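Local coordinates for protein cystathionine gamma-synthase (PDB 6LD9) that probably makes cystathionine from an activated homoserine and cysteine in methionine biosynthesis, using pyridoxal 5'-phosphate as its cofactor, at residues 207-212 with 336-341; 86-91 with 110-115; 345-350 with 369-374. The protein carries 2 engineered substitutions. One frame throughout, in Å; residues are numbered along the deposited sequence.

Interaction 1: residues 207-212 with 336-341; sequences TTKYIN and ESLGGV. With E9U ((2~{S})-4-[(2~{R})-2-azanyl-3-oxidanyl-3-oxidanylidene-propyl]sulfanyl-2-[(~{E})-[2-methyl-3-oxidanyl-5-(phosphonooxymethyl)pyridin-4-yl]methylideneamino]butanoic acid), chain G.
K209 runs across L338 at about a right angle on its way into the ligand pocket. Its CB and CG both lie 3.9 Å from L338 CD1. CD then passes the backbone, 3.2 Å from L338 O. CE comes next to S337 OG. The chain is bent at chi2 (-32°) and again at chi4, and NZ ends beside the imine of E9U. The modelled separation there is too short to be relied on. K209 NZ and S206 OG share a weak hydrogen bond.

At the next residue, Y210, G339 CA sits over the face of the ring, 3.5 Å from its centroid, as a CH-pi contact. A water bridges T208 O and S337 OG.

Each segment also holds the ligand. T208 OG1 donates to phosphate O2P of E9U at 2.8 Å. S337 N donates to carboxylate OT of E9U, also at 2.8 Å. The ligand amine NH reaches E336 OE2 at 3.0 Å.

In E9U the imine joins the cofactor to the cystathionine nitrogen and not to K209. This is consistent with an external aldimine from which the lysine, predicted to carry the cofactor, has been released.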
loop_
_atom_site.group_PDB
_atom_site.type_symbol
_atom_site.label_atom_id
_atom_site.label_comp_id
_atom_site.label_asym_id
_atom_site.label_seq_id
_atom_site.Cartn_x
_atom_site.Cartn_y
_atom_site.Cartn_z
ATOM N N THR C 207 -2.986 -18.937 2.220
ATOM C CA THR C 207 -3.918 -17.877 1.777
ATOM C C THR C 207 -3.466 -17.283 0.435
ATOM O O THR C 207 -4.227 -16.509 -0.162
ATOM C CB THR C 207 -4.023 -16.765 2.805
ATOM O OG1 THR C 207 -2.704 -16.248 2.987
ATOM C CG2 THR C 207 -4.649 -17.291 4.074
ATOM N N THR C 208 -2.253 -17.634 0.011
ATOM C CA THR C 208 -1.673 -17.213 -1.286
ATOM C C THR C 208 -2.612 -17.636 -2.435
ATOM O O THR C 208 -2.627 -17.005 -3.501
ATOM C CB THR C 208 -0.303 -17.866 -1.416
ATOM O OG1 THR C 208 0.477 -17.661 -0.227
ATOM C CG2 THR C 208 0.457 -17.356 -2.614
ATOM N N LYS C 209 -3.406 -18.686 -2.219
ATOM C CA LYS C 209 -4.138 -19.383 -3.292
ATOM C C LYS C 209 -5.551 -18.759 -3.332
ATOM O O LYS C 209 -5.658 -17.509 -3.576
ATOM C CB LYS C 209 -3.915 -20.881 -3.071
ATOM C CG LYS C 209 -2.441 -21.392 -2.951
ATOM C CD LYS C 209 -1.476 -20.568 -3.786
ATOM C CE LYS C 209 -0.030 -20.993 -4.063
ATOM N NZ LYS C 209 0.513 -21.804 -2.976
ATOM N N TYR C 210 -6.618 -19.532 -3.220
ATOM C CA TYR C 210 -8.002 -19.008 -3.389
ATOM C C TYR C 210 -8.427 -17.936 -2.393
ATOM O O TYR C 210 -9.193 -17.069 -2.732
ATOM C CB TYR C 210 -9.026 -20.126 -3.312
ATOM C CG TYR C 210 -8.887 -21.096 -4.459
ATOM C CD1 TYR C 210 -9.398 -20.793 -5.691
ATOM C CD2 TYR C 210 -8.249 -22.298 -4.295
ATOM C CE1 TYR C 210 -9.271 -21.658 -6.766
ATOM C CE2 TYR C 210 -8.145 -23.182 -5.354
ATOM C CZ TYR C 210 -8.672 -22.892 -6.608
ATOM O OH TYR C 210 -8.535 -23.791 -7.671
ATOM N N ILE C 211 -7.998 -17.991 -1.165
ATOM C CA ILE C 211 -8.509 -17.020 -0.166
ATOM C C ILE C 211 -8.113 -15.614 -0.623
ATOM O O ILE C 211 -8.988 -14.742 -0.735
ATOM C CB ILE C 211 -7.985 -17.369 1.221
ATOM C CG1 ILE C 211 -8.645 -18.651 1.731
ATOM C CG2 ILE C 211 -8.218 -16.230 2.174
ATOM C CD1 ILE C 211 -8.006 -19.222 2.950
ATOM N N ASN C 212 -6.854 -15.384 -0.966
ATOM C CA ASN C 212 -6.471 -14.044 -1.460
ATOM C C ASN C 212 -6.999 -13.871 -2.893
ATOM O O ASN C 212 -7.526 -12.823 -3.254
ATOM C CB ASN C 212 -4.971 -13.824 -1.490
ATOM C CG ASN C 212 -4.666 -12.450 -2.072
ATOM O OD1 ASN C 212 -3.989 -12.377 -3.096
ATOM N ND2 ASN C 212 -5.216 -11.378 -1.473
ATOM N N GLU C 336 4.229 -21.068 -11.350
ATOM C CA GLU C 336 3.821 -21.736 -10.084
ATOM C C GLU C 336 2.639 -20.991 -9.455
ATOM O O GLU C 336 2.221 -19.948 -9.978
ATOM C CB GLU C 336 5.043 -21.840 -9.152
ATOM C CG GLU C 336 6.185 -22.665 -9.787
ATOM C CD GLU C 336 7.538 -22.709 -9.078
ATOM O OE1 GLU C 336 8.271 -23.714 -9.289
ATOM O OE2 GLU C 336 7.881 -21.741 -8.336
ATOM N N SER C 337 2.149 -21.511 -8.345
ATOM C CA SER C 337 0.961 -21.044 -7.586
ATOM C C SER C 337 -0.327 -21.491 -8.322
ATOM O O SER C 337 -0.275 -22.181 -9.363
ATOM C CB SER C 337 1.033 -19.557 -7.354
ATOM O OG SER C 337 0.194 -19.102 -6.294
ATOM N N LEU C 338 -1.455 -21.120 -7.754
ATOM C CA LEU C 338 -2.805 -21.580 -8.159
ATOM C C LEU C 338 -3.754 -20.717 -7.333
ATOM O O LEU C 338 -3.303 -20.043 -6.337
ATOM C CB LEU C 338 -2.981 -23.057 -7.822
ATOM C CG LEU C 338 -2.741 -23.382 -6.333
ATOM C CD1 LEU C 338 -3.998 -23.805 -5.596
ATOM C CD2 LEU C 338 -1.683 -24.455 -6.149
ATOM N N GLY C 339 -5.031 -20.748 -7.702
ATOM C CA GLY C 339 -6.137 -20.164 -6.902
ATOM C C GLY C 339 -6.354 -18.752 -7.311
ATOM O O GLY C 339 -7.148 -18.081 -6.665
ATOM N N GLY C 340 -5.646 -18.302 -8.312
ATOM C CA GLY C 340 -5.846 -16.926 -8.776
ATOM C C GLY C 340 -7.022 -16.814 -9.730
ATOM O O GLY C 340 -7.393 -17.799 -10.406
ATOM N N VAL C 341 -7.472 -15.593 -9.910
ATOM C CA VAL C 341 -8.456 -15.248 -10.953
ATOM C C VAL C 341 -7.847 -15.542 -12.311
ATOM O O VAL C 341 -8.592 -15.829 -13.189
ATOM C CB VAL C 341 -8.886 -13.786 -10.837
ATOM C CG1 VAL C 341 -9.634 -13.565 -9.564
ATOM C CG2 VAL C 341 -7.737 -12.829 -11.011
HETATM N N1 E9U G . 0.122 -26.215 0.995
HETATM C C2 E9U G . -0.203 -26.521 -0.312
HETATM C C3 E9U G . 0.408 -25.831 -1.446
HETATM N N E9U G . 1.811 -24.473 -3.517
HETATM C CA E9U G . 2.379 -23.751 -4.681
HETATM C C E9U G . 2.013 -24.557 -5.894
HETATM O O E9U G . 1.784 -25.804 -5.739
HETATM C CB E9U G . 3.884 -23.582 -4.453
HETATM C CG E9U G . 4.673 -23.297 -5.663
HETATM S SD E9U G . 6.292 -24.007 -5.628
HETATM C CE E9U G . 7.445 -23.006 -4.711
HETATM C CZ E9U G . 8.968 -22.723 -4.876
HETATM C CH E9U G . 9.700 -23.363 -3.748
HETATM N NH E9U G . 9.674 -22.778 -6.166
HETATM C C2A E9U G . -1.253 -27.570 -0.604
HETATM C C4 E9U G . 1.401 -24.817 -1.163
HETATM C C4A E9U G . 2.055 -24.131 -2.289
HETATM C C5 E9U G . 1.654 -24.550 0.268
HETATM C C5A E9U G . 2.614 -23.522 0.727
HETATM C C6 E9U G . 0.982 -25.276 1.276
HETATM O O1P E9U G . 3.579 -20.988 -0.958
HETATM O O2P E9U G . 2.010 -19.815 0.653
HETATM O O3 E9U G . 0.127 -26.153 -2.700
HETATM O O3P E9U G . 4.042 -20.899 1.538
HETATM O O4P E9U G . 2.018 -22.217 0.745
HETATM O OT E9U G . 2.005 -23.990 -7.037
HETATM O OX1 E9U G . 10.827 -23.789 -3.848
HETATM O OX2 E9U G . 9.166 -23.415 -2.651
HETATM P P E9U G . 3.002 -20.910 0.447
HETATM O O HOH W 1 -1.342 -17.017 -6.314
#

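Interaction 2: residues 86-91 with 110-115; sequences TGMGAI and DAYGGS. With E9U ((2~{S})-4-[(2~{R})-2-azanyl-3-oxidanyl-3-oxidanylidene-propyl]sulfanyl-2-[(~{E})-[2-methyl-3-oxidanyl-5-(phosphonooxymethyl)pyridin-4-yl]methylideneamino]butanoic acid), chain G.
M88 N donates to phosphate oxygen O3P of E9U at 2.8 Å, with an angle of 155° at the hydrogen. G87 N gives a longer bond, 3.1 Å, to O2P of E9U. Both amides lie in the first turn of helix 87-98, so the helix dipole probably favours the phosphate charge. G87, having no side chain, lets the phosphate ester come close to the helix start. T86 is the N-cap of this helix. Its OG1 accepts from G89 N at 2.8 Å, and it also bonds to G241 O of the second subunit.

The side chain of M88 reaches across to the second helix. The bend at chi2 (-46°) brings SD to the edge of the Y112 ring. M88 SD lies 3.7 Å from Y112 CE2, in the plane of the ring, so this is an edge-on Met-aromatic contact. The bend at chi3 turns the methyl CE of M88 to G114 O, 3.5 Å away. One turn further along the helix, I91 CD1 packs 3.6 Å from S115 OG.

Y112 is the N-cap residue of helix 113-124. One face of its ring lies over the cofactor part of E9U, with Y112 CD2 3.5 Å from E9U C4. G114 N is over the other face, 3.2 Å above the plane. The ring is thus held between a helix backbone and the ligand, with the methionine sulfur at its rim. R59 of the second subunit is hydrogen-bonded to Y112 OH.

A phosphate at a helix N terminus and an aromatic ring over the pyridine are typical of the cofactor site in fold-type I pyridoxal phosphate enzymes, the group to which the trans-sulfuration family belongs.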
loop_
_atom_site.group_PDB
_atom_site.type_symbol
_atom_site.label_atom_id
_atom_site.label_comp_id
_atom_site.label_asym_id
_atom_site.label_seq_id
_atom_site.Cartn_x
_atom_site.Cartn_y
_atom_site.Cartn_z
ATOM N N THR C 86 3.712 -16.876 5.456
ATOM C CA THR C 86 3.521 -17.801 4.318
ATOM C C THR C 86 2.708 -19.028 4.748
ATOM O O THR C 86 2.623 -19.353 5.979
ATOM C CB THR C 86 4.870 -18.188 3.678
ATOM O OG1 THR C 86 5.471 -19.165 4.528
ATOM C CG2 THR C 86 5.888 -17.076 3.480
ATOM N N GLY C 87 2.253 -19.746 3.735
ATOM C CA GLY C 87 1.697 -21.090 3.888
ATOM C C GLY C 87 2.684 -22.032 4.538
ATOM O O GLY C 87 2.286 -22.719 5.486
ATOM N N MET C 88 3.928 -22.104 4.036
ATOM C CA MET C 88 4.908 -23.023 4.647
ATOM C C MET C 88 5.063 -22.578 6.082
ATOM O O MET C 88 5.244 -23.413 6.946
ATOM C CB MET C 88 6.265 -22.969 3.959
ATOM C CG MET C 88 6.306 -23.702 2.617
ATOM S SD MET C 88 5.538 -25.336 2.630
ATOM C CE MET C 88 6.388 -26.002 4.056
ATOM N N GLY C 89 4.959 -21.269 6.334
ATOM C CA GLY C 89 5.111 -20.797 7.710
ATOM C C GLY C 89 4.001 -21.293 8.605
ATOM O O GLY C 89 4.254 -21.455 9.772
ATOM N N ALA C 90 2.781 -21.460 8.093
ATOM C CA ALA C 90 1.681 -22.080 8.865
ATOM C C ALA C 90 2.008 -23.535 9.243
ATOM O O ALA C 90 1.723 -24.009 10.373
ATOM C CB ALA C 90 0.470 -21.971 8.015
ATOM N N ILE C 91 2.588 -24.259 8.316
ATOM C CA ILE C 91 2.954 -25.667 8.569
ATOM C C ILE C 91 4.055 -25.658 9.615
ATOM O O ILE C 91 3.958 -26.391 10.600
ATOM C CB ILE C 91 3.351 -26.329 7.255
ATOM C CG1 ILE C 91 2.113 -26.489 6.411
ATOM C CG2 ILE C 91 4.054 -27.658 7.414
ATOM C CD1 ILE C 91 2.488 -26.901 5.041
ATOM N N ASP C 110 1.906 -38.029 -1.065
ATOM C CA ASP C 110 1.704 -37.164 -2.252
ATOM C C ASP C 110 1.404 -35.707 -1.857
ATOM O O ASP C 110 0.799 -34.963 -2.681
ATOM C CB ASP C 110 0.574 -37.730 -3.083
ATOM C CG ASP C 110 -0.827 -37.729 -2.478
ATOM O OD1 ASP C 110 -1.030 -37.514 -1.246
ATOM O OD2 ASP C 110 -1.744 -38.012 -3.278
ATOM N N ALA C 111 1.793 -35.304 -0.650
ATOM C CA ALA C 111 1.808 -33.884 -0.221
ATOM C C ALA C 111 2.628 -32.970 -1.186
ATOM O O ALA C 111 3.538 -33.462 -1.905
ATOM C CB ALA C 111 2.302 -33.818 1.204
ATOM N N TYR C 112 2.242 -31.690 -1.258
ATOM C CA TYR C 112 2.993 -30.571 -1.881
ATOM C C TYR C 112 4.479 -30.774 -1.596
ATOM O O TYR C 112 4.829 -31.042 -0.433
ATOM C CB TYR C 112 2.453 -29.243 -1.329
ATOM C CG TYR C 112 3.315 -28.059 -1.638
ATOM C CD1 TYR C 112 3.721 -27.802 -2.947
ATOM C CD2 TYR C 112 3.825 -27.264 -0.613
ATOM C CE1 TYR C 112 4.598 -26.769 -3.233
ATOM C CE2 TYR C 112 4.703 -26.220 -0.890
ATOM C CZ TYR C 112 5.069 -25.967 -2.207
ATOM O OH TYR C 112 5.966 -24.987 -2.481
ATOM N N GLY C 113 5.315 -30.695 -2.632
ATOM C CA GLY C 113 6.780 -30.892 -2.548
ATOM C C GLY C 113 7.464 -29.938 -1.561
ATOM O O GLY C 113 8.455 -30.350 -0.935
ATOM N N GLY C 114 6.907 -28.753 -1.330
ATOM C CA GLY C 114 7.385 -27.875 -0.264
ATOM C C GLY C 114 7.159 -28.462 1.114
ATOM O O GLY C 114 8.059 -28.335 1.987
ATOM N N SER C 115 6.001 -29.049 1.358
ATOM C CA SER C 115 5.733 -29.741 2.649
ATOM C C SER C 115 6.743 -30.888 2.848
ATOM O O SER C 115 7.349 -30.999 3.928
ATOM C CB SER C 115 4.338 -30.241 2.680
ATOM O OG SER C 115 3.383 -29.222 2.381
HETATM N N1 E9U G . 0.122 -26.215 0.995
HETATM C C2 E9U G . -0.203 -26.521 -0.312
HETATM C C3 E9U G . 0.408 -25.831 -1.446
HETATM N N E9U G . 1.811 -24.473 -3.517
HETATM C CA E9U G . 2.379 -23.751 -4.681
HETATM C C E9U G . 2.013 -24.557 -5.894
HETATM O O E9U G . 1.784 -25.804 -5.739
HETATM C CB E9U G . 3.884 -23.582 -4.453
HETATM C CG E9U G . 4.673 -23.297 -5.663
HETATM S SD E9U G . 6.292 -24.007 -5.628
HETATM C CE E9U G . 7.445 -23.006 -4.711
HETATM C CZ E9U G . 8.968 -22.723 -4.876
HETATM C CH E9U G . 9.700 -23.363 -3.748
HETATM N NH E9U G . 9.674 -22.778 -6.166
HETATM C C2A E9U G . -1.253 -27.570 -0.604
HETATM C C4 E9U G . 1.401 -24.817 -1.163
HETATM C C4A E9U G . 2.055 -24.131 -2.289
HETATM C C5 E9U G . 1.654 -24.550 0.268
HETATM C C5A E9U G . 2.614 -23.522 0.727
HETATM C C6 E9U G . 0.982 -25.276 1.276
HETATM O O1P E9U G . 3.579 -20.988 -0.958
HETATM O O2P E9U G . 2.010 -19.815 0.653
HETATM O O3 E9U G . 0.127 -26.153 -2.700
HETATM O O3P E9U G . 4.042 -20.899 1.538
HETATM O O4P E9U G . 2.018 -22.217 0.745
HETATM O OT E9U G . 2.005 -23.990 -7.037
HETATM O OX1 E9U G . 10.827 -23.789 -3.848
HETATM O OX2 E9U G . 9.166 -23.415 -2.651
HETATM P P E9U G . 3.002 -20.910 0.447
#

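Interaction 3: residues 345-350 with 369-374; sequences IAHPAS and GLLRLS. With E9U ((2~{S})-4-[(2~{R})-2-azanyl-3-oxidanyl-3-oxidanylidene-propyl]sulfanyl-2-[(~{E})-[2-methyl-3-oxidanyl-5-(phosphonooxymethyl)pyridin-4-yl]methylideneamino]butanoic acid), chain G.
A346 and R372 form an antiparallel, hydrogen-bonded pair between neighbouring strands of the five-stranded sheet. Their backbones satisfy each other. A346 N donates to R372 O at 3.0 Å, and R372 N returns a straighter bond to A346 O at 2.9 Å, 168° at the hydrogen. These two carbonyls also take CA-H contacts, R372 O from I345 and A346 O from L371.

I345 and L373 are the next, non-hydrogen-bonded pair. Their side chains lie alongside each other, pointing the same way, with I345 CG1 3.8 Å from L373 CD2.

Past the strand end, P348 CD rests 3.2 Å from L370 O. H347 ND1 shares a 2.8 Å hydrogen bond with S350 OG, and its NE2 is bonded to D368 O. F49 of the second subunit meets the H347 ring edge to face.

The side chain of R372 leaves the strand and reaches into the ligand pocket. It starts with CG anti to the backbone N (chi1 -166°) and turns at chi3. The guanidinium then meets the E9U carboxylate edge-on and nearly in plane. R372 NH1 donates to E9U O at 2.9 Å, and R372 NH2 donates to E9U OT at 2.9 Å, 176° at the hydrogen.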
loop_
_atom_site.group_PDB
_atom_site.type_symbol
_atom_site.label_atom_id
_atom_site.label_comp_id
_atom_site.label_asym_id
_atom_site.label_seq_id
_atom_site.Cartn_x
_atom_site.Cartn_y
_atom_site.Cartn_z
ATOM N N ILE C 345 -0.782 -22.708 -15.769
ATOM C CA ILE C 345 -0.354 -24.092 -16.062
ATOM C C ILE C 345 1.017 -24.293 -15.431
ATOM O O ILE C 345 1.838 -23.361 -15.438
ATOM C CB ILE C 345 -0.407 -24.337 -17.569
ATOM C CG1 ILE C 345 -0.111 -25.789 -17.887
ATOM C CG2 ILE C 345 0.534 -23.437 -18.323
ATOM C CD1 ILE C 345 -0.418 -26.137 -19.336
ATOM N N ALA C 346 1.245 -25.491 -14.909
ATOM C CA ALA C 346 2.524 -25.859 -14.251
ATOM C C ALA C 346 2.902 -27.279 -14.667
ATOM O O ALA C 346 1.980 -28.067 -15.006
ATOM C CB ALA C 346 2.436 -25.696 -12.750
ATOM N N HIS C 347 4.213 -27.509 -14.798
ATOM C CA HIS C 347 4.900 -28.828 -14.941
ATOM C C HIS C 347 5.549 -29.209 -13.609
ATOM O O HIS C 347 6.686 -28.789 -13.334
ATOM C CB HIS C 347 5.955 -28.783 -16.045
ATOM C CG HIS C 347 6.671 -30.079 -16.268
ATOM N ND1 HIS C 347 7.991 -30.261 -15.887
ATOM C CD2 HIS C 347 6.283 -31.205 -16.911
ATOM C CE1 HIS C 347 8.356 -31.473 -16.234
ATOM N NE2 HIS C 347 7.328 -32.058 -16.870
ATOM N N PRO C 348 4.811 -29.929 -12.730
ATOM C CA PRO C 348 5.243 -30.164 -11.354
ATOM C C PRO C 348 6.627 -30.794 -11.143
ATOM O O PRO C 348 7.358 -30.403 -10.181
ATOM C CB PRO C 348 4.184 -31.137 -10.832
ATOM C CG PRO C 348 2.938 -30.727 -11.598
ATOM C CD PRO C 348 3.450 -30.452 -12.989
ATOM N N ALA C 349 6.976 -31.753 -12.004
ATOM C CA ALA C 349 8.282 -32.454 -11.906
ATOM C C ALA C 349 9.428 -31.415 -11.920
ATOM O O ALA C 349 10.424 -31.622 -11.175
ATOM C CB ALA C 349 8.422 -33.474 -13.027
ATOM N N SER C 350 9.306 -30.392 -12.782
ATOM C CA SER C 350 10.376 -29.396 -13.010
ATOM C C SER C 350 10.061 -28.060 -12.318
ATOM O O SER C 350 10.937 -27.178 -12.362
ATOM C CB SER C 350 10.623 -29.244 -14.459
ATOM O OG SER C 350 9.795 -28.266 -14.978
ATOM N N GLY C 369 5.474 -36.350 -17.336
ATOM C CA GLY C 369 4.615 -35.757 -18.391
ATOM C C GLY C 369 3.369 -35.046 -17.816
ATOM O O GLY C 369 2.442 -34.706 -18.554
ATOM N N LEU C 370 3.274 -34.913 -16.505
ATOM C CA LEU C 370 2.054 -34.343 -15.878
ATOM C C LEU C 370 2.080 -32.802 -16.016
ATOM O O LEU C 370 3.129 -32.147 -15.684
ATOM C CB LEU C 370 1.960 -34.832 -14.426
ATOM C CG LEU C 370 0.655 -34.528 -13.700
ATOM C CD1 LEU C 370 -0.454 -35.420 -14.207
ATOM C CD2 LEU C 370 0.815 -34.626 -12.164
ATOM N N LEU C 371 0.960 -32.276 -16.537
ATOM C CA LEU C 371 0.557 -30.838 -16.546
ATOM C C LEU C 371 -0.617 -30.619 -15.583
ATOM O O LEU C 371 -1.498 -31.465 -15.514
ATOM C CB LEU C 371 0.168 -30.494 -17.970
ATOM C CG LEU C 371 1.321 -30.586 -18.959
ATOM C CD1 LEU C 371 0.845 -30.208 -20.347
ATOM C CD2 LEU C 371 2.455 -29.692 -18.494
ATOM N N ARG C 372 -0.542 -29.539 -14.811
ATOM C CA ARG C 372 -1.487 -29.118 -13.777
ATOM C C ARG C 372 -2.119 -27.784 -14.219
ATOM O O ARG C 372 -1.402 -26.819 -14.432
ATOM C CB ARG C 372 -0.725 -28.954 -12.470
ATOM C CG ARG C 372 -1.630 -28.845 -11.269
ATOM C CD ARG C 372 -0.959 -28.452 -9.998
ATOM N NE ARG C 372 -0.505 -27.091 -10.060
ATOM C CZ ARG C 372 0.210 -26.500 -9.100
ATOM N NH1 ARG C 372 0.549 -27.151 -8.009
ATOM N NH2 ARG C 372 0.563 -25.232 -9.216
ATOM N N LEU C 373 -3.443 -27.701 -14.269
ATOM C CA LEU C 373 -4.173 -26.453 -14.560
ATOM C C LEU C 373 -4.757 -25.903 -13.285
ATOM O O LEU C 373 -5.289 -26.663 -12.504
ATOM C CB LEU C 373 -5.284 -26.741 -15.552
ATOM C CG LEU C 373 -4.804 -27.398 -16.827
ATOM C CD1 LEU C 373 -5.986 -27.730 -17.660
ATOM C CD2 LEU C 373 -3.834 -26.498 -17.571
ATOM N N SER C 374 -4.535 -24.617 -13.076
ATOM C CA SER C 374 -5.317 -23.804 -12.138
ATOM C C SER C 374 -6.286 -23.028 -13.025
ATOM O O SER C 374 -5.811 -22.122 -13.796
ATOM C CB SER C 374 -4.474 -22.920 -11.250
ATOM O OG SER C 374 -5.298 -22.123 -10.373
HETATM N N1 E9U G . 0.122 -26.215 0.995
HETATM C C2 E9U G . -0.203 -26.521 -0.312
HETATM C C3 E9U G . 0.408 -25.831 -1.446
HETATM N N E9U G . 1.811 -24.473 -3.517
HETATM C CA E9U G . 2.379 -23.751 -4.681
HETATM C C E9U G . 2.013 -24.557 -5.894
HETATM O O E9U G . 1.784 -25.804 -5.739
HETATM C CB E9U G . 3.884 -23.582 -4.453
HETATM C CG E9U G . 4.673 -23.297 -5.663
HETATM S SD E9U G . 6.292 -24.007 -5.628
HETATM C CE E9U G . 7.445 -23.006 -4.711
HETATM C CZ E9U G . 8.968 -22.723 -4.876
HETATM C CH E9U G . 9.700 -23.363 -3.748
HETATM N NH E9U G . 9.674 -22.778 -6.166
HETATM C C2A E9U G . -1.253 -27.570 -0.604
HETATM C C4 E9U G . 1.401 -24.817 -1.163
HETATM C C4A E9U G . 2.055 -24.131 -2.289
HETATM C C5 E9U G . 1.654 -24.550 0.268
HETATM C C5A E9U G . 2.614 -23.522 0.727
HETATM C C6 E9U G . 0.982 -25.276 1.276
HETATM O O1P E9U G . 3.579 -20.988 -0.958
HETATM O O2P E9U G . 2.010 -19.815 0.653
HETATM O O3 E9U G . 0.127 -26.153 -2.700
HETATM O O3P E9U G . 4.042 -20.899 1.538
HETATM O O4P E9U G . 2.018 -22.217 0.745
HETATM O OT E9U G . 2.005 -23.990 -7.037
HETATM O OX1 E9U G . 10.827 -23.789 -3.848
HETATM O OX2 E9U G . 9.166 -23.415 -2.651
HETATM P P E9U G . 3.002 -20.910 0.447
#

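From the N terminus the three contacts come in series, and none crosses or encloses another. Interaction 2 closes first. It spans 18 residues, including strand 104-108 of the seven-stranded sheet, and brings together the starts of helices 87-98 and 113-124. Interaction 1 closes a much longer loop of 123 residues. It joins the loop after strand 202-206 to the loop after strand 333-334, and so ties the large sheet to the five-stranded one. Interaction 3 closes last, pairing two strands of that smaller sheet across 18 residues. Interactions 1 and 3 touch through a probable G339 N to S374 OG hydrogen bond. All three meet at E9U.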